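Local coordinates for protein putative sulfatase yidJ (Bacteroides fragilis, PDB 2QZU) that probably hydrolyses sulfate esters as a metal-dependent, arylsulfatase-like member of the sulfatase family, at residues A[409-414]-A[427-432]. Numbering follows the deposited sequence.
Sequences HATGYR and ATDGKI
Gly412 and Ala427 exchange two backbone hydrogen bonds, Gly412 N to Ala427 O at 3.0 Å and Ala427 N to Gly412 O at 2.9 Å, the hydrogen-bonded pair of an antiparallel hairpin. It is a worked example of how a loop leading into a strand can take up the amides of a turn next to the last strand pair. This pair is the tight, buried end: Ala427 packs its methyl on Phe476, and the backbone angles at Gly412 would jam a CB against the preceding carbonyl oxygen, a backbone shape suited to glycine. Ala427 O also receives a CA-H...O contact from Thr411 CA at 3.2 Å, so two neighbouring residues converge on one oxygen.

Beyond it, strand 421-428 passes into strand 431-439 through a type I' turn, Thr428 to Lys431, whose two inner amides face the 409-414 segment. The Thr411 hydroxyl takes the first of them: OG1 lies beside its own backbone N (chi1 -66°) and accepts Asp429 N at 3.0 Å in a nearly straight bond (169°). Ala410 O takes Gly430 N at 2.8 Å, the donor tilted 27° from the carbonyl plane, while the Ala410 methyl rests 3.5 Å from Gly430 N. On the looser, solvent-facing side Asp429 OD1 is hydrogen-bonded to Asn408 ND2, just before this segment, and Thr428 OG1 is hydrogen-bonded to Asp433 OD2.

Both inner amides of the turn thus find acceptors, one a side-chain hydroxyl and one a carbonyl, which ties the turn between the last two strands of the four-stranded antiparallel sheet to the residues leading into inner strand 412-417 by polar bonds more than by apolar packing.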
# COMPACT_ATOMS: atom_id res chain seq x y z
N HIS A 409 19.49 -9.10 24.97
CA HIS A 409 18.48 -9.34 26.00
C HIS A 409 18.59 -8.44 27.23
O HIS A 409 17.66 -8.37 28.02
CB HIS A 409 18.51 -10.81 26.43
CG HIS A 409 18.10 -11.77 25.35
ND1 HIS A 409 18.01 -13.13 25.55
CD2 HIS A 409 17.76 -11.56 24.05
CE1 HIS A 409 17.64 -13.72 24.43
NE2 HIS A 409 17.49 -12.79 23.50
N ALA A 410 19.72 -7.75 27.40
CA ALA A 410 19.89 -6.86 28.55
C ALA A 410 19.14 -5.55 28.35
O ALA A 410 19.17 -4.67 29.22
CB ALA A 410 21.38 -6.59 28.79
N THR A 411 18.48 -5.41 27.21
CA THR A 411 17.72 -4.20 26.91
C THR A 411 16.28 -4.58 26.62
O THR A 411 16.02 -5.55 25.93
CB THR A 411 18.31 -3.46 25.68
OG1 THR A 411 19.62 -2.98 26.00
CG2 THR A 411 17.42 -2.28 25.28
N GLY A 412 15.35 -3.81 27.17
CA GLY A 412 13.95 -4.10 26.94
C GLY A 412 13.05 -3.74 28.11
O GLY A 412 13.46 -3.02 29.03
N TYR A 413 11.83 -4.25 28.07
CA TYR A 413 10.83 -4.01 29.11
C TYR A 413 10.39 -5.29 29.78
O TYR A 413 10.36 -6.35 29.16
CB TYR A 413 9.56 -3.41 28.51
CG TYR A 413 9.59 -1.97 28.09
CD1 TYR A 413 9.44 -0.94 29.02
CD2 TYR A 413 9.69 -1.63 26.74
CE1 TYR A 413 9.39 0.39 28.62
CE2 TYR A 413 9.65 -0.30 26.33
CZ TYR A 413 9.49 0.70 27.27
OH TYR A 413 9.45 2.02 26.87
N ARG A 414 10.03 -5.17 31.05
CA ARG A 414 9.44 -6.28 31.80
C ARG A 414 8.38 -5.60 32.64
O ARG A 414 8.61 -4.50 33.16
CB ARG A 414 10.46 -7.00 32.69
CG ARG A 414 11.50 -7.78 31.92
CD ARG A 414 10.91 -8.93 31.09
NE ARG A 414 11.98 -9.76 30.55
CZ ARG A 414 12.80 -9.38 29.57
NH1 ARG A 414 12.67 -8.18 29.01
NH2 ARG A 414 13.79 -10.18 29.19
N ALA A 427 15.01 -1.31 30.76
CA ALA A 427 16.42 -1.42 31.05
C ALA A 427 17.21 -1.31 29.76
O ALA A 427 16.75 -1.71 28.70
CB ALA A 427 16.73 -2.76 31.73
N THR A 428 18.40 -0.74 29.87
CA THR A 428 19.29 -0.59 28.73
C THR A 428 20.61 -1.17 29.23
O THR A 428 21.18 -0.68 30.21
CB THR A 428 19.48 0.89 28.33
OG1 THR A 428 18.23 1.43 27.91
CG2 THR A 428 20.49 1.01 27.19
N ASP A 429 21.07 -2.23 28.57
CA ASP A 429 22.31 -2.90 28.95
C ASP A 429 22.37 -3.30 30.43
O ASP A 429 23.40 -3.15 31.08
CB ASP A 429 23.52 -2.04 28.59
CG ASP A 429 23.72 -1.90 27.10
OD1 ASP A 429 23.77 -2.93 26.41
OD2 ASP A 429 23.83 -0.75 26.61
N GLY A 430 21.24 -3.79 30.94
CA GLY A 430 21.19 -4.24 32.32
C GLY A 430 20.95 -3.20 33.41
O GLY A 430 21.03 -3.52 34.59
N LYS A 431 20.65 -1.96 33.02
CA LYS A 431 20.41 -0.90 34.00
C LYS A 431 19.01 -0.30 33.81
O LYS A 431 18.68 0.17 32.72
CB LYS A 431 21.48 0.17 33.85
CG LYS A 431 22.90 -0.38 33.99
CD LYS A 431 23.91 0.40 33.17
CE LYS A 431 24.23 1.74 33.79
NZ LYS A 431 24.93 1.57 35.10
N ILE A 432 18.21 -0.31 34.87
CA ILE A 432 16.85 0.24 34.81
C ILE A 432 16.89 1.69 34.32
O ILE A 432 17.53 2.55 34.93
CB ILE A 432 16.13 0.15 36.16
CG1 ILE A 432 16.06 -1.31 36.62
CG2 ILE A 432 14.71 0.69 36.03
CD1 ILE A 432 15.32 -2.24 35.67